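Local atomic coordinates of endosialidase (Enterobacteria phage phi92, PDB entry 4HIZ), a protein that hydrolyses polysialic acid chains from within, probably cutting both alpha-2,8 and alpha-2,9 linkages of the bacterial capsule for the phage. Residues Y139-C148 with A160-M170; R364-L375 with Y387-N398. All blocks are in the same frame, centred on the assembly; numbering follows the deposited sequence.

Contact 1 (Y139-C148 with A160-M170). With FRU (beta-D-fructofuranose), chain G; EDO (1,2-ethanediol), chain P.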
# COMPACT_ATOMS: atom_id res chain seq x y z
N TYR A 139 -24.06 4.45 20.17
CA TYR A 139 -23.05 3.53 20.68
C TYR A 139 -22.66 3.83 22.12
O TYR A 139 -22.61 2.92 22.97
CB TYR A 139 -21.81 3.69 19.79
CG TYR A 139 -20.66 2.70 20.04
CD1 TYR A 139 -20.64 1.48 19.39
CD2 TYR A 139 -19.60 3.02 20.91
CE1 TYR A 139 -19.61 0.57 19.58
CE2 TYR A 139 -18.53 2.11 21.11
CZ TYR A 139 -18.54 0.89 20.44
OH TYR A 139 -17.52 -0.02 20.59
N THR A 140 -22.41 5.10 22.41
CA THR A 140 -22.03 5.47 23.77
C THR A 140 -23.22 5.57 24.74
O THR A 140 -23.19 5.01 25.86
CB THR A 140 -21.24 6.78 23.77
OG1 THR A 140 -20.04 6.58 23.02
CG2 THR A 140 -20.88 7.17 25.20
N ALA A 141 -24.28 6.24 24.32
CA ALA A 141 -25.45 6.44 25.20
C ALA A 141 -26.17 5.14 25.57
O ALA A 141 -26.58 4.95 26.73
CB ALA A 141 -26.44 7.41 24.56
N ASP A 142 -26.34 4.27 24.58
CA ASP A 142 -27.13 3.05 24.75
C ASP A 142 -26.31 1.77 24.77
O ASP A 142 -26.84 0.69 25.04
CB ASP A 142 -28.21 2.95 23.67
CG ASP A 142 -29.31 3.99 23.86
OD1 ASP A 142 -29.34 4.66 24.92
OD2 ASP A 142 -30.17 4.12 22.96
N LYS A 143 -25.02 1.89 24.45
CA LYS A 143 -24.11 0.75 24.56
C LYS A 143 -24.53 -0.38 23.62
O LYS A 143 -24.60 -1.55 24.01
CB LYS A 143 -23.99 0.28 26.02
CG LYS A 143 -23.50 1.36 26.97
CD LYS A 143 -23.36 0.80 28.40
CE LYS A 143 -23.00 1.88 29.42
NZ LYS A 143 -21.66 2.46 29.16
N VAL A 144 -24.81 -0.02 22.37
CA VAL A 144 -25.22 -0.97 21.36
C VAL A 144 -24.46 -0.66 20.06
O VAL A 144 -23.91 0.44 19.89
CB VAL A 144 -26.73 -0.85 21.01
CG1 VAL A 144 -27.58 -1.29 22.23
CG2 VAL A 144 -27.10 0.58 20.57
N ASN A 145 -24.42 -1.63 19.16
CA ASN A 145 -23.84 -1.36 17.83
C ASN A 145 -24.44 -2.32 16.80
O ASN A 145 -25.13 -3.30 17.16
CB ASN A 145 -22.30 -1.45 17.86
CG ASN A 145 -21.65 -0.84 16.62
OD1 ASN A 145 -22.21 0.07 15.98
ND2 ASN A 145 -20.47 -1.31 16.30
N TYR A 146 -24.15 -2.07 15.52
CA TYR A 146 -24.77 -2.85 14.45
C TYR A 146 -24.10 -4.22 14.22
O TYR A 146 -23.00 -4.47 14.73
CB TYR A 146 -24.75 -2.04 13.19
CG TYR A 146 -25.61 -0.80 13.19
CD1 TYR A 146 -27.00 -0.88 13.44
CD2 TYR A 146 -25.05 0.44 12.91
CE1 TYR A 146 -27.80 0.25 13.38
CE2 TYR A 146 -25.85 1.60 12.85
CZ TYR A 146 -27.22 1.49 13.07
OH TYR A 146 -28.00 2.63 13.01
N HIS A 147 -24.77 -5.09 13.46
CA HIS A 147 -24.32 -6.45 13.19
C HIS A 147 -25.18 -6.97 12.04
O HIS A 147 -26.33 -6.57 11.88
CB HIS A 147 -24.59 -7.28 14.48
CG HIS A 147 -24.18 -8.71 14.42
ND1 HIS A 147 -25.02 -9.73 14.01
CD2 HIS A 147 -23.03 -9.31 14.81
CE1 HIS A 147 -24.39 -10.89 14.12
NE2 HIS A 147 -23.18 -10.66 14.61
N CYS A 148 -24.64 -7.84 11.20
CA CYS A 148 -25.43 -8.37 10.10
C CYS A 148 -24.92 -9.70 9.64
O CYS A 148 -23.69 -9.85 9.40
CB CYS A 148 -25.39 -7.37 8.92
SG CYS A 148 -26.35 -7.89 7.44
N ALA A 160 -30.84 -5.80 3.60
CA ALA A 160 -30.02 -6.33 4.67
C ALA A 160 -30.82 -6.30 5.97
O ALA A 160 -31.55 -5.34 6.23
CB ALA A 160 -28.72 -5.51 4.82
N VAL A 161 -30.66 -7.32 6.82
CA VAL A 161 -31.24 -7.21 8.14
C VAL A 161 -30.11 -6.70 9.03
O VAL A 161 -29.17 -7.44 9.36
CB VAL A 161 -31.79 -8.54 8.71
CG1 VAL A 161 -32.38 -8.32 10.13
CG2 VAL A 161 -32.85 -9.10 7.76
N ILE A 162 -30.19 -5.41 9.35
CA ILE A 162 -29.19 -4.76 10.17
C ILE A 162 -29.66 -4.82 11.61
O ILE A 162 -30.70 -4.25 11.98
CB ILE A 162 -28.96 -3.31 9.74
CG1 ILE A 162 -28.43 -3.26 8.30
CG2 ILE A 162 -28.00 -2.64 10.72
CD1 ILE A 162 -27.10 -4.06 8.06
N GLU A 163 -28.92 -5.57 12.40
CA GLU A 163 -29.26 -5.82 13.79
C GLU A 163 -28.61 -4.80 14.70
O GLU A 163 -27.49 -4.35 14.43
CB GLU A 163 -28.74 -7.21 14.18
CG GLU A 163 -29.48 -8.36 13.46
CD GLU A 163 -28.95 -9.72 13.83
OE1 GLU A 163 -27.81 -9.81 14.36
OE2 GLU A 163 -29.67 -10.71 13.54
N THR A 164 -29.28 -4.48 15.81
CA THR A 164 -28.68 -3.66 16.85
C THR A 164 -28.47 -4.58 18.05
O THR A 164 -29.44 -5.18 18.56
CB THR A 164 -29.61 -2.50 17.25
OG1 THR A 164 -29.73 -1.59 16.16
CG2 THR A 164 -29.06 -1.73 18.44
N ARG A 165 -27.22 -4.74 18.50
CA ARG A 165 -26.91 -5.70 19.58
C ARG A 165 -26.19 -4.99 20.71
O ARG A 165 -25.47 -4.00 20.50
CB ARG A 165 -26.04 -6.86 19.04
CG ARG A 165 -26.65 -7.49 17.73
CD ARG A 165 -26.04 -8.86 17.34
NE ARG A 165 -26.39 -9.89 18.33
CZ ARG A 165 -27.22 -10.91 18.10
NH1 ARG A 165 -27.48 -11.79 19.08
NH2 ARG A 165 -27.76 -11.09 16.89
N TYR A 166 -26.36 -5.52 21.93
CA TYR A 166 -25.71 -4.93 23.08
C TYR A 166 -24.21 -5.24 23.11
O TYR A 166 -23.78 -6.37 22.91
CB TYR A 166 -26.38 -5.46 24.37
CG TYR A 166 -27.76 -4.88 24.60
CD1 TYR A 166 -27.90 -3.58 25.06
CD2 TYR A 166 -28.91 -5.63 24.38
CE1 TYR A 166 -29.15 -3.02 25.28
CE2 TYR A 166 -30.19 -5.09 24.61
CZ TYR A 166 -30.27 -3.78 25.05
OH TYR A 166 -31.48 -3.19 25.30
N LEU A 167 -23.43 -4.23 23.44
CA LEU A 167 -21.99 -4.44 23.62
C LEU A 167 -21.69 -5.41 24.77
O LEU A 167 -20.72 -6.18 24.71
CB LEU A 167 -21.31 -3.09 23.88
CG LEU A 167 -21.29 -2.15 22.66
CD1 LEU A 167 -21.02 -0.71 23.08
CD2 LEU A 167 -20.20 -2.61 21.72
N SER A 168 -22.54 -5.40 25.81
CA SER A 168 -22.19 -6.14 27.02
C SER A 168 -22.33 -7.65 26.82
O SER A 168 -21.47 -8.42 27.26
CB SER A 168 -23.07 -5.69 28.18
OG SER A 168 -24.42 -6.00 27.90
N ASN A 169 -23.39 -8.09 26.15
CA ASN A 169 -23.68 -9.50 26.10
C ASN A 169 -24.12 -10.02 24.74
O ASN A 169 -24.59 -11.15 24.64
CB ASN A 169 -24.76 -9.83 27.14
CG ASN A 169 -26.06 -9.06 26.90
OD1 ASN A 169 -26.31 -8.57 25.79
ND2 ASN A 169 -26.87 -8.93 27.93
N MET A 170 -24.00 -9.17 23.72
CA MET A 170 -24.32 -9.53 22.35
C MET A 170 -25.78 -9.86 22.11
O MET A 170 -26.10 -10.34 21.02
CB MET A 170 -23.44 -10.69 21.87
CG MET A 170 -22.11 -10.22 21.23
SD MET A 170 -22.45 -9.28 19.70
CE MET A 170 -22.88 -10.58 18.56
C1 FRU G . -32.09 5.11 16.35
C2 FRU G . -32.01 4.60 14.98
C3 FRU G . -31.69 3.24 14.65
C4 FRU G . -31.53 3.27 13.18
C5 FRU G . -31.01 4.66 12.96
C6 FRU G . -31.12 5.21 11.54
O1 FRU G . -30.72 5.35 16.61
O2 FRU G . -33.48 4.43 14.78
O3 FRU G . -32.53 2.19 15.18
O4 FRU G . -30.58 2.25 12.75
O5 FRU G . -31.73 5.51 13.89
O6 FRU G . -32.46 5.47 11.25
C1 EDO P . -20.29 -12.11 15.21
O1 EDO P . -21.53 -12.53 15.79
C2 EDO P . -19.50 -11.39 16.28
O2 EDO P . -19.53 -12.26 17.42
O HOH W 1 -24.23 -3.04 26.37

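Contact 2 (R364-L375 with Y387-N398). With NA (sodium ion), chain B.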
# COMPACT_ATOMS: atom_id res chain seq x y z
N ARG A 364 -26.33 -25.43 11.11
CA ARG A 364 -25.12 -25.62 11.90
C ARG A 364 -25.46 -26.47 13.14
O ARG A 364 -26.41 -26.14 13.86
CB ARG A 364 -24.65 -24.27 12.42
CG ARG A 364 -23.50 -24.36 13.46
CD ARG A 364 -23.01 -22.94 13.73
NE ARG A 364 -22.18 -22.90 14.93
CZ ARG A 364 -21.51 -21.83 15.33
NH1 ARG A 364 -21.55 -20.71 14.64
NH2 ARG A 364 -20.77 -21.90 16.43
N GLY A 365 -24.67 -27.50 13.41
CA GLY A 365 -24.81 -28.28 14.65
C GLY A 365 -24.07 -27.55 15.77
O GLY A 365 -22.99 -26.97 15.53
N THR A 366 -24.60 -27.57 17.00
CA THR A 366 -23.96 -26.80 18.05
C THR A 366 -23.30 -27.66 19.11
O THR A 366 -22.72 -27.13 20.08
CB THR A 366 -24.92 -25.78 18.70
OG1 THR A 366 -26.04 -26.48 19.26
CG2 THR A 366 -25.44 -24.74 17.63
N SER A 367 -23.33 -28.98 18.92
CA SER A 367 -22.67 -29.88 19.88
C SER A 367 -21.91 -31.01 19.20
O SER A 367 -22.41 -31.66 18.28
CB SER A 367 -23.70 -30.46 20.85
OG SER A 367 -23.14 -31.48 21.68
N THR A 368 -20.71 -31.27 19.66
CA THR A 368 -19.98 -32.40 19.13
C THR A 368 -20.62 -33.75 19.56
O THR A 368 -20.38 -34.78 18.95
CB THR A 368 -18.51 -32.36 19.58
OG1 THR A 368 -17.77 -33.31 18.82
CG2 THR A 368 -18.42 -32.74 21.10
N SER A 369 -21.46 -33.72 20.60
CA SER A 369 -21.98 -34.96 21.16
C SER A 369 -23.49 -35.14 20.98
O SER A 369 -24.16 -35.88 21.72
CB SER A 369 -21.60 -35.05 22.63
OG SER A 369 -22.15 -33.95 23.35
N ALA A 370 -24.04 -34.43 20.01
CA ALA A 370 -25.43 -34.64 19.65
C ALA A 370 -25.53 -34.56 18.12
O ALA A 370 -24.64 -34.00 17.48
CB ALA A 370 -26.29 -33.58 20.30
N ALA A 371 -26.60 -35.12 17.56
CA ALA A 371 -26.83 -35.08 16.12
C ALA A 371 -26.66 -33.65 15.61
O ALA A 371 -27.14 -32.68 16.23
CB ALA A 371 -28.20 -35.63 15.78
N GLY A 372 -25.94 -33.51 14.50
CA GLY A 372 -25.48 -32.18 14.09
C GLY A 372 -26.19 -31.68 12.85
O GLY A 372 -27.41 -31.87 12.70
N SER A 373 -25.44 -31.05 11.95
CA SER A 373 -26.05 -30.43 10.76
C SER A 373 -27.01 -31.34 10.00
O SER A 373 -26.78 -32.56 9.86
CB SER A 373 -24.94 -30.05 9.77
OG SER A 373 -24.15 -29.03 10.33
N THR A 374 -28.04 -30.70 9.44
CA THR A 374 -29.09 -31.36 8.68
C THR A 374 -29.25 -30.60 7.37
O THR A 374 -29.11 -29.38 7.35
CB THR A 374 -30.43 -31.24 9.45
OG1 THR A 374 -30.28 -31.87 10.72
CG2 THR A 374 -31.59 -31.92 8.73
N LEU A 375 -29.52 -31.34 6.31
CA LEU A 375 -29.94 -30.78 5.03
C LEU A 375 -31.44 -30.97 4.90
O LEU A 375 -31.96 -32.04 5.20
CB LEU A 375 -29.21 -31.48 3.86
CG LEU A 375 -29.66 -31.17 2.42
CD1 LEU A 375 -29.43 -29.69 2.05
CD2 LEU A 375 -28.93 -32.09 1.42
N TYR A 387 -36.15 -33.96 5.53
CA TYR A 387 -34.87 -33.81 6.24
C TYR A 387 -33.91 -34.94 5.97
O TYR A 387 -34.33 -36.11 5.84
CB TYR A 387 -35.14 -33.84 7.75
CG TYR A 387 -36.13 -32.80 8.22
CD1 TYR A 387 -35.73 -31.48 8.41
CD2 TYR A 387 -37.46 -33.14 8.47
CE1 TYR A 387 -36.63 -30.51 8.86
CE2 TYR A 387 -38.37 -32.19 8.91
CZ TYR A 387 -37.95 -30.87 9.10
OH TYR A 387 -38.87 -29.93 9.54
N LEU A 388 -32.62 -34.58 5.95
CA LEU A 388 -31.54 -35.56 5.89
C LEU A 388 -30.46 -35.14 6.89
O LEU A 388 -29.78 -34.12 6.68
CB LEU A 388 -30.93 -35.59 4.48
CG LEU A 388 -31.77 -36.19 3.34
CD1 LEU A 388 -31.12 -35.89 1.99
CD2 LEU A 388 -31.89 -37.71 3.53
N ARG A 389 -30.29 -35.89 7.97
CA ARG A 389 -29.24 -35.58 8.92
C ARG A 389 -27.88 -35.98 8.34
O ARG A 389 -27.73 -37.09 7.83
CB ARG A 389 -29.49 -36.37 10.21
CG ARG A 389 -28.46 -36.09 11.32
CD ARG A 389 -28.82 -34.84 12.09
NE ARG A 389 -30.03 -35.02 12.90
CZ ARG A 389 -30.48 -34.11 13.75
NH1 ARG A 389 -29.86 -32.94 13.90
NH2 ARG A 389 -31.58 -34.36 14.48
N PHE A 390 -26.89 -35.10 8.41
CA PHE A 390 -25.53 -35.57 8.11
C PHE A 390 -25.08 -36.51 9.21
O PHE A 390 -25.34 -36.26 10.38
CB PHE A 390 -24.53 -34.41 7.99
CG PHE A 390 -24.66 -33.60 6.72
CD1 PHE A 390 -25.52 -32.51 6.68
CD2 PHE A 390 -23.89 -33.92 5.59
CE1 PHE A 390 -25.65 -31.75 5.53
CE2 PHE A 390 -24.00 -33.15 4.41
CZ PHE A 390 -24.87 -32.05 4.40
N PRO A 391 -24.41 -37.61 8.84
CA PRO A 391 -23.93 -38.51 9.90
C PRO A 391 -22.77 -37.86 10.67
O PRO A 391 -22.15 -36.88 10.20
CB PRO A 391 -23.42 -39.73 9.11
CG PRO A 391 -23.02 -39.17 7.78
CD PRO A 391 -24.05 -38.09 7.50
N ASN A 392 -22.52 -38.36 11.87
CA ASN A 392 -21.31 -38.03 12.60
C ASN A 392 -21.25 -36.62 13.23
O ASN A 392 -20.16 -36.09 13.44
CB ASN A 392 -20.05 -38.31 11.77
CG ASN A 392 -19.92 -39.78 11.39
OD1 ASN A 392 -19.71 -40.12 10.22
ND2 ASN A 392 -20.00 -40.64 12.38
N ASN A 393 -22.41 -36.05 13.56
CA ASN A 393 -22.50 -34.83 14.40
C ASN A 393 -21.67 -33.68 13.82
O ASN A 393 -20.74 -33.18 14.47
CB ASN A 393 -22.06 -35.10 15.86
CG ASN A 393 -22.83 -36.25 16.51
OD1 ASN A 393 -23.79 -36.79 15.96
ND2 ASN A 393 -22.41 -36.61 17.74
N VAL A 394 -21.97 -33.26 12.60
CA VAL A 394 -21.26 -32.12 12.00
C VAL A 394 -21.64 -30.89 12.84
O VAL A 394 -22.82 -30.64 13.10
CB VAL A 394 -21.63 -31.96 10.50
CG1 VAL A 394 -20.92 -30.74 9.87
CG2 VAL A 394 -21.26 -33.27 9.69
N HIS A 395 -20.64 -30.15 13.30
CA HIS A 395 -20.87 -29.10 14.29
C HIS A 395 -19.90 -27.92 14.14
O HIS A 395 -18.83 -28.03 13.52
CB HIS A 395 -20.80 -29.70 15.71
CG HIS A 395 -19.45 -30.25 16.05
ND1 HIS A 395 -18.98 -31.45 15.56
CD2 HIS A 395 -18.47 -29.76 16.85
CE1 HIS A 395 -17.76 -31.67 16.03
NE2 HIS A 395 -17.43 -30.66 16.81
N HIS A 396 -20.32 -26.78 14.69
CA HIS A 396 -19.54 -25.55 14.86
C HIS A 396 -19.40 -24.72 13.61
O HIS A 396 -18.83 -23.60 13.66
CB HIS A 396 -18.12 -25.79 15.43
CG HIS A 396 -18.10 -26.21 16.86
ND1 HIS A 396 -19.22 -26.18 17.68
CD2 HIS A 396 -17.08 -26.66 17.63
CE1 HIS A 396 -18.89 -26.61 18.88
NE2 HIS A 396 -17.59 -26.91 18.88
N THR A 397 -19.90 -25.26 12.50
CA THR A 397 -19.79 -24.54 11.23
C THR A 397 -21.16 -24.36 10.60
O THR A 397 -21.98 -25.30 10.60
CB THR A 397 -18.79 -25.25 10.25
OG1 THR A 397 -18.67 -24.49 9.04
CG2 THR A 397 -19.25 -26.66 9.86
N ASN A 398 -21.41 -23.18 10.03
CA ASN A 398 -22.52 -23.10 9.08
C ASN A 398 -22.10 -23.83 7.80
O ASN A 398 -20.91 -24.07 7.57
CB ASN A 398 -22.97 -21.65 8.80
CG ASN A 398 -21.92 -20.84 8.09
OD1 ASN A 398 -20.76 -20.97 8.40
ND2 ASN A 398 -22.30 -20.01 7.16
NA NA B . -24.82 -31.82 23.77
O HOH W 2 -21.45 -24.50 17.56
O HOH W 3 -22.18 -27.64 11.81
O HOH W 4 -24.80 -34.46 24.64
O HOH W 5 -25.38 -36.38 13.20
O HOH W 6 -24.61 -33.91 11.52
O HOH W 7 -27.18 -30.80 23.86

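Contact 1 (Y139-C148 with A160-M170)
The His147 ring carries Arg165 CD over one face, with the carbon 3.7 Å from the ring centroid in a CH-pi contact. At its edge lie Glu163 OE1 and a bound 1,2-ethanediol. Leu167 CD1 covers one face of the Tyr139 ring, another CH-pi contact. Glu163 O sits in the plane of the Tyr146 ring, at its edge. Ile162 CG2 reaches Tyr146 CD1 at 3.4 Å.

His147 ND1 donates to Glu163 OE1 at 2.8 Å, with the two planes only 10° apart. The bond is bent, 138° at the hydrogen. Arg165 NH2 forms a salt bridge to the same OE1 from the opposite face of the carboxylate. The Arg165 chain bends at chi3 (67°), and NE and NH1 both grip Met170 O.

Backbone bonds pair Asn145 with Arg165 in an antiparallel hairpin of the catalytic beta-propeller. Tyr146 points to the face with Val144 and Thr164, and its OH lies 2.6 Å from O4 of a bound fructose in a glycan pocket. The buried polar cluster is on the other face. Two donors grip Glu163 OE1 and Thr292 bonds OE2, which holds the carboxylate in place. The ND1 bond and Arg165 CD probably orient the His147 ring.

Contact 2 (R364-L375 with Y387-N398)
Backbone hydrogen bonds join Leu375 and Leu388 in both directions. Phe390 N to Ser373 O extends the pairing, and Ser373 N bonds to Val394 O in the loop that follows. His396 N bonds to Gly365 O at 2.8 Å.

Two side chains bond to backbone carbonyls. Arg389 NH1 reaches Gly372 O at 2.9 Å; NH1 lies in the carbonyl plane and O in the guanidinium plane. Its chain folds back at chi2 (83°) and chi3 (69°), which brings the guanidinium over Ala371 CB. Asn393 ND2 donates to Thr368 O at 3.0 Å from above the carbonyl plane.

Thr368 CA stands over the His395 ring, 3.6 Å from its centroid, in a CH-pi contact. His395 ND1 is held by Asn393 O. The Arg364 guanidinium lies with one face over His396 O, and a water links NH2 to His396 ND1. Glu349 salt-bridges Arg364, and Asp426 bonds His396 NE2.

Another water joins Gly365 N, Thr397 O and Ser373 OG, which also bonds Thr363 O. Sodium is bound by Ser367 OG at 2.7 Å and two waters.

Strand 374-378 runs between 358-365 and the outermost strand, 386-389. Helix 341-344 touches Thr374 and Arg389 through Tyr343. Phe390 and Leu375 pack on strand 407-413.

How the contacts relate
Both contacts are built on antiparallel hairpins of the catalytic beta-propeller domain, but in different sheets. Their centres lie 29 Å apart and they do not touch. Contact 1 is mostly buried and nearer the centre of the chain. It joins the first two strands of its sheet and has a sugar-binding tyrosine on one face and a charged cluster on the other. Contact 2 lies farther out and is only partly buried. It joins the last two strands of its sheet and the loops that follow 358-365 and 386-389. Contact 1 has a salt bridge within 160-170 and a histidine-carboxylate hydrogen bond across. Contact 2 relies mainly on backbone carbonyls and bridging waters, with a sodium ion on the 364-375 side.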